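Local atomic coordinates of NEQ263 (Nanoarchaeum equitans Kin4-M, PDB entry 5BN3), a protein that probably binds ATP as a subunit of the unusual archaeal NeqA-NeqB ATP synthase core, a member of the ATPase alpha/beta family. Residues Ile63-Phe77 and Val205-Arg219. Numbering follows the deposited sequence.
Sequences IAVSEDYIGGIFNGF and VALTLAEYLAFEKNR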
loop_
_atom_site.group_PDB
_atom_site.type_symbol
_atom_site.label_atom_id
_atom_site.label_comp_id
_atom_site.label_asym_id
_atom_site.label_seq_id
_atom_site.Cartn_x
_atom_site.Cartn_y
_atom_site.Cartn_z
ATOM N N ILE B 63 -21.515 -0.018 -37.686
ATOM C CA ILE B 63 -22.674 -0.897 -37.779
ATOM C C ILE B 63 -23.793 -0.234 -38.573
ATOM O O ILE B 63 -23.924 0.992 -38.579
ATOM C CB ILE B 63 -23.211 -1.313 -36.391
ATOM C CG1 ILE B 63 -23.587 -0.081 -35.563
ATOM C CG2 ILE B 63 -22.189 -2.165 -35.654
ATOM C CD1 ILE B 63 -24.475 -0.396 -34.369
ATOM N N ALA B 64 -24.595 -1.048 -39.251
ATOM C CA ALA B 64 -25.787 -0.549 -39.921
ATOM C C ALA B 64 -26.841 -0.265 -38.861
ATOM O O ALA B 64 -27.163 -1.141 -38.061
ATOM C CB ALA B 64 -26.299 -1.573 -40.914
ATOM N N VAL B 65 -27.369 0.955 -38.845
ATOM C CA VAL B 65 -28.399 1.314 -37.874
ATOM C C VAL B 65 -29.797 1.279 -38.488
ATOM O O VAL B 65 -30.022 1.798 -39.584
ATOM C CB VAL B 65 -28.137 2.694 -37.227
ATOM C CG1 VAL B 65 -26.905 2.638 -36.338
ATOM C CG2 VAL B 65 -27.976 3.770 -38.289
ATOM N N SER B 66 -30.723 0.651 -37.771
ATOM C CA SER B 66 -32.120 0.556 -38.185
ATOM C C SER B 66 -32.933 0.005 -37.026
ATOM O O SER B 66 -32.376 -0.345 -35.984
ATOM C CB SER B 66 -32.271 -0.357 -39.404
ATOM O OG SER B 66 -31.954 -1.701 -39.087
ATOM N N GLU B 67 -34.246 -0.080 -37.207
ATOM C CA GLU B 67 -35.110 -0.641 -36.179
ATOM C C GLU B 67 -35.172 -2.161 -36.281
ATOM O O GLU B 67 -35.936 -2.805 -35.565
ATOM C CB GLU B 67 -36.518 -0.044 -36.266
ATOM C CG GLU B 67 -36.571 1.460 -36.054
ATOM C CD GLU B 67 -37.940 1.934 -35.606
ATOM O OE1 GLU B 67 -38.772 1.080 -35.231
ATOM O OE2 GLU B 67 -38.183 3.159 -35.620
ATOM N N ASP B 68 -34.359 -2.725 -37.172
ATOM C CA ASP B 68 -34.299 -4.172 -37.361
ATOM C C ASP B 68 -33.763 -4.901 -36.127
ATOM O O ASP B 68 -34.109 -6.057 -35.885
ATOM C CB ASP B 68 -33.443 -4.519 -38.584
ATOM C CG ASP B 68 -34.093 -4.108 -39.895
ATOM O OD1 ASP B 68 -35.310 -3.831 -39.901
ATOM O OD2 ASP B 68 -33.383 -4.077 -40.924
ATOM N N TYR B 69 -32.917 -4.223 -35.353
ATOM C CA TYR B 69 -32.330 -4.809 -34.147
ATOM C C TYR B 69 -33.389 -5.127 -33.098
ATOM O O TYR B 69 -33.226 -6.044 -32.294
ATOM C CB TYR B 69 -31.284 -3.865 -33.545
ATOM C CG TYR B 69 -30.037 -3.719 -34.380
ATOM C CD1 TYR B 69 -29.949 -2.749 -35.362
ATOM C CD2 TYR B 69 -28.947 -4.550 -34.183
ATOM C CE1 TYR B 69 -28.816 -2.613 -36.124
ATOM C CE2 TYR B 69 -27.805 -4.421 -34.944
ATOM C CZ TYR B 69 -27.746 -3.450 -35.913
ATOM O OH TYR B 69 -26.612 -3.314 -36.676
ATOM N N ILE B 70 -34.471 -4.357 -33.114
ATOM C CA ILE B 70 -35.548 -4.525 -32.146
ATOM C C ILE B 70 -36.208 -5.894 -32.301
ATOM O O ILE B 70 -36.709 -6.235 -33.376
ATOM C CB ILE B 70 -36.598 -3.403 -32.283
ATOM C CG1 ILE B 70 -35.913 -2.035 -32.208
ATOM C CG2 ILE B 70 -37.660 -3.530 -31.205
ATOM C CD1 ILE B 70 -36.856 -0.857 -32.359
ATOM N N GLY B 71 -36.193 -6.677 -31.226
ATOM C CA GLY B 71 -36.720 -8.031 -31.254
ATOM C C GLY B 71 -35.630 -9.072 -31.425
ATOM O O GLY B 71 -35.901 -10.276 -31.417
ATOM N N GLY B 72 -34.390 -8.611 -31.567
ATOM C CA GLY B 72 -33.280 -9.507 -31.834
ATOM C C GLY B 72 -32.238 -9.608 -30.735
ATOM O O GLY B 72 -32.205 -8.795 -29.808
ATOM N N ILE B 73 -31.389 -10.628 -30.851
ATOM C CA ILE B 73 -30.262 -10.848 -29.951
ATOM C C ILE B 73 -28.972 -10.889 -30.770
ATOM O O ILE B 73 -28.888 -11.591 -31.781
ATOM C CB ILE B 73 -30.415 -12.167 -29.171
ATOM C CG1 ILE B 73 -31.709 -12.146 -28.350
ATOM C CG2 ILE B 73 -29.224 -12.390 -28.254
ATOM C CD1 ILE B 73 -31.958 -13.419 -27.568
ATOM N N PHE B 74 -27.971 -10.134 -30.330
ATOM C CA PHE B 74 -26.745 -9.951 -31.103
ATOM C C PHE B 74 -25.521 -10.128 -30.212
ATOM O O PHE B 74 -25.638 -10.095 -28.986
ATOM C CB PHE B 74 -26.738 -8.551 -31.735
ATOM C CG PHE B 74 -27.982 -8.235 -32.530
ATOM C CD1 PHE B 74 -29.135 -7.785 -31.898
ATOM C CD2 PHE B 74 -27.996 -8.385 -33.907
ATOM C CE1 PHE B 74 -30.279 -7.503 -32.625
ATOM C CE2 PHE B 74 -29.137 -8.102 -34.641
ATOM C CZ PHE B 74 -30.278 -7.663 -33.999
ATOM N N ASN B 75 -24.349 -10.321 -30.815
ATOM C CA ASN B 75 -23.116 -10.336 -30.028
ATOM C C ASN B 75 -22.586 -8.919 -29.804
ATOM O O ASN B 75 -23.257 -7.943 -30.143
ATOM C CB ASN B 75 -22.041 -11.251 -30.639
ATOM C CG ASN B 75 -21.545 -10.771 -31.998
ATOM O OD1 ASN B 75 -21.840 -9.659 -32.435
ATOM N ND2 ASN B 75 -20.773 -11.618 -32.670
ATOM N N GLY B 76 -21.384 -8.807 -29.247
ATOM C CA GLY B 76 -20.812 -7.505 -28.948
ATOM C C GLY B 76 -20.484 -6.668 -30.170
ATOM O O GLY B 76 -20.311 -5.452 -30.066
ATOM N N PHE B 77 -20.394 -7.313 -31.330
ATOM C CA PHE B 77 -20.092 -6.602 -32.568
ATOM C C PHE B 77 -21.367 -6.185 -33.300
ATOM O O PHE B 77 -21.310 -5.524 -34.339
ATOM C CB PHE B 77 -19.220 -7.467 -33.481
ATOM C CG PHE B 77 -17.891 -7.832 -32.884
ATOM C CD1 PHE B 77 -16.906 -6.871 -32.710
ATOM C CD2 PHE B 77 -17.618 -9.140 -32.509
ATOM C CE1 PHE B 77 -15.677 -7.204 -32.165
ATOM C CE2 PHE B 77 -16.391 -9.480 -31.963
ATOM C CZ PHE B 77 -15.419 -8.509 -31.792
ATOM N N VAL B 205 -21.861 -0.439 -29.464
ATOM C CA VAL B 205 -22.849 -0.757 -30.492
ATOM C C VAL B 205 -24.265 -0.578 -29.943
ATOM O O VAL B 205 -25.165 -0.146 -30.660
ATOM C CB VAL B 205 -22.656 -2.181 -31.101
ATOM C CG1 VAL B 205 -21.218 -2.386 -31.541
ATOM C CG2 VAL B 205 -23.046 -3.263 -30.113
ATOM N N ALA B 206 -24.449 -0.892 -28.664
ATOM C CA ALA B 206 -25.748 -0.744 -28.015
ATOM C C ALA B 206 -26.162 0.721 -27.919
ATOM O O ALA B 206 -27.328 1.066 -28.132
ATOM C CB ALA B 206 -25.719 -1.374 -26.634
ATOM N N LEU B 207 -25.208 1.580 -27.575
ATOM C CA LEU B 207 -25.471 3.013 -27.472
ATOM C C LEU B 207 -25.555 3.703 -28.834
ATOM O O LEU B 207 -26.243 4.714 -28.979
ATOM C CB LEU B 207 -24.420 3.688 -26.586
ATOM C CG LEU B 207 -24.584 3.407 -25.092
ATOM C CD1 LEU B 207 -23.372 3.881 -24.319
ATOM C CD2 LEU B 207 -25.831 4.092 -24.579
ATOM N N THR B 208 -24.851 3.166 -29.829
ATOM C CA THR B 208 -24.982 3.668 -31.193
ATOM C C THR B 208 -26.410 3.441 -31.682
ATOM O O THR B 208 -27.012 4.322 -32.297
ATOM C CB THR B 208 -23.984 2.988 -32.149
ATOM O OG1 THR B 208 -22.647 3.325 -31.761
ATOM C CG2 THR B 208 -24.216 3.446 -33.580
ATOM N N LEU B 209 -26.956 2.264 -31.390
ATOM C CA LEU B 209 -28.350 1.974 -31.715
ATOM C C LEU B 209 -29.283 2.868 -30.907
ATOM O O LEU B 209 -30.274 3.374 -31.428
ATOM C CB LEU B 209 -28.678 0.503 -31.442
ATOM C CG LEU B 209 -30.156 0.140 -31.626
ATOM C CD1 LEU B 209 -30.565 0.310 -33.079
ATOM C CD2 LEU B 209 -30.460 -1.272 -31.148
ATOM N N ALA B 210 -28.956 3.064 -29.633
ATOM C CA ALA B 210 -29.786 3.874 -28.748
ATOM C C ALA B 210 -29.887 5.321 -29.221
ATOM O O ALA B 210 -30.964 5.917 -29.190
ATOM C CB ALA B 210 -29.251 3.817 -27.333
ATOM N N GLU B 211 -28.760 5.883 -29.647
ATOM C CA GLU B 211 -28.725 7.258 -30.144
ATOM C C GLU B 211 -29.507 7.396 -31.444
ATOM O O GLU B 211 -30.127 8.429 -31.694
ATOM C CB GLU B 211 -27.281 7.718 -30.358
ATOM C CG GLU B 211 -26.509 7.994 -29.078
ATOM C CD GLU B 211 -25.048 8.291 -29.344
ATOM O OE1 GLU B 211 -24.548 7.905 -30.425
ATOM O OE2 GLU B 211 -24.398 8.913 -28.478
ATOM N N TYR B 212 -29.461 6.361 -32.276
ATOM C CA TYR B 212 -30.224 6.347 -33.518
ATOM C C TYR B 212 -31.717 6.331 -33.219
ATOM O O TYR B 212 -32.476 7.133 -33.758
ATOM C CB TYR B 212 -29.843 5.132 -34.371
ATOM C CG TYR B 212 -30.724 4.942 -35.585
ATOM C CD1 TYR B 212 -30.544 5.715 -36.724
ATOM C CD2 TYR B 212 -31.735 3.991 -35.592
ATOM C CE1 TYR B 212 -31.347 5.547 -37.835
ATOM C CE2 TYR B 212 -32.546 3.818 -36.698
ATOM C CZ TYR B 212 -32.345 4.597 -37.816
ATOM O OH TYR B 212 -33.147 4.427 -38.919
ATOM N N LEU B 213 -32.134 5.414 -32.353
ATOM C CA LEU B 213 -33.544 5.275 -32.001
ATOM C C LEU B 213 -34.100 6.515 -31.298
ATOM O O LEU B 213 -35.208 6.964 -31.596
ATOM C CB LEU B 213 -33.752 4.033 -31.127
ATOM C CG LEU B 213 -33.521 2.672 -31.789
ATOM C CD1 LEU B 213 -33.761 1.531 -30.810
ATOM C CD2 LEU B 213 -34.424 2.524 -32.995
ATOM N N ALA B 214 -33.323 7.074 -30.374
ATOM C CA ALA B 214 -33.795 8.190 -29.560
ATOM C C ALA B 214 -33.755 9.532 -30.283
ATOM O O ALA B 214 -34.683 10.334 -30.171
ATOM C CB ALA B 214 -32.998 8.272 -28.268
ATOM N N PHE B 215 -32.675 9.778 -31.018
ATOM C CA PHE B 215 -32.425 11.110 -31.565
ATOM C C PHE B 215 -32.659 11.227 -33.071
ATOM O O PHE B 215 -32.654 12.332 -33.612
ATOM C CB PHE B 215 -31.015 11.575 -31.183
ATOM C CG PHE B 215 -30.762 11.561 -29.700
ATOM C CD1 PHE B 215 -31.754 11.960 -28.816
ATOM C CD2 PHE B 215 -29.549 11.125 -29.190
ATOM C CE1 PHE B 215 -31.536 11.940 -27.448
ATOM C CE2 PHE B 215 -29.324 11.101 -27.822
ATOM C CZ PHE B 215 -30.319 11.510 -26.951
ATOM N N GLU B 216 -32.861 10.099 -33.743
ATOM C CA GLU B 216 -33.231 10.116 -35.157
ATOM C C GLU B 216 -34.667 9.647 -35.364
ATOM O O GLU B 216 -35.381 10.169 -36.218
ATOM C CB GLU B 216 -32.267 9.270 -35.999
ATOM C CG GLU B 216 -30.924 9.929 -36.282
ATOM C CD GLU B 216 -30.399 9.596 -37.668
ATOM O OE1 GLU B 216 -31.139 8.951 -38.442
ATOM O OE2 GLU B 216 -29.254 9.984 -37.986
ATOM N N LYS B 217 -35.090 8.664 -34.577
ATOM C CA LYS B 217 -36.453 8.154 -34.672
ATOM C C LYS B 217 -37.336 8.719 -33.560
ATOM O O LYS B 217 -38.482 8.297 -33.394
ATOM C CB LYS B 217 -36.459 6.621 -34.651
ATOM C CG LYS B 217 -35.581 5.988 -35.722
ATOM C CD LYS B 217 -35.931 6.487 -37.121
ATOM C CE LYS B 217 -37.313 6.026 -37.560
ATOM N NZ LYS B 217 -37.693 6.581 -38.896
ATOM N N ASN B 218 -36.789 9.673 -32.808
ATOM C CA ASN B 218 -37.537 10.408 -31.785
ATOM C C ASN B 218 -38.242 9.541 -30.740
ATOM O O ASN B 218 -39.411 9.768 -30.431
ATOM C CB ASN B 218 -38.553 11.358 -32.436
ATOM C CG ASN B 218 -37.907 12.339 -33.398
ATOM O OD1 ASN B 218 -36.685 12.486 -33.436
ATOM N ND2 ASN B 218 -38.735 13.026 -34.175
ATOM N N ARG B 219 -37.527 8.560 -30.194
ATOM C CA ARG B 219 -38.091 7.669 -29.181
ATOM C C ARG B 219 -37.489 7.904 -27.802
ATOM O O ARG B 219 -36.418 8.501 -27.670
ATOM C CB ARG B 219 -37.851 6.204 -29.559
ATOM C CG ARG B 219 -38.472 5.751 -30.869
ATOM C CD ARG B 219 -38.009 4.338 -31.206
ATOM N NE ARG B 219 -38.618 3.812 -32.425
ATOM C CZ ARG B 219 -39.680 3.015 -32.445
ATOM N NH1 ARG B 219 -40.258 2.649 -31.309
ATOM N NH2 ARG B 219 -40.169 2.584 -33.599
#
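Y212 and V65 meet ring to methyl, and the tyrosine is a worked example of one helix side chain packing against the loop laid over it. Its CG stands anti to the backbone N (chi1 172°), which swings the ring out from the helix beneath residues 65-67. From the root outward, CB lies near V65 CB, and CG and CD1 pass under the valine, whose CG2 comes within 3.6 Å of CD1. V65 CB sits 4.0 Å from the ring centroid, a CH-pi contact over one face. CE2 then reaches S66 CA at 3.6 Å, and the OH at the tip lies near the same atom. With alanine in place of the tyrosine, V65 would probably lose its aromatic floor and a gap open beneath S66, whose buried N has no polar partner.

On the N-terminal side of this ring, I63 CD1 and T208 CG2 approach tip to tip at 3.9 Å, whereas T208 OG1 is turned to the carbonyl of R204. L209 CD1 rests against both S66 O and the Y69 ring, and L209 CD2 lies 3.6 Å from Y69 CB. Y69 is tied down by its OH, which donates in the carbonyl plane to A64 O (2.6 Å).

Past L213, the carboxylate of E67 and the guanidinium of R219 arrive from opposite directions, planes 80° apart, in a salt bridge with OE1 2.6 Å from NH2. R219 NH2 also donates to E67 OE2 on its syn side (2.9 Å, 153°), and the bond from NE to OE2 is weak. The loop joining strands 62-64 and 73-75, with its type II turn from Y69 to G72, thus packs along helix 196-215 of the P-loop NTPase-type nucleotide-binding domain, whose mixed sheet strand 73-75 joins, running parallel to 185-190.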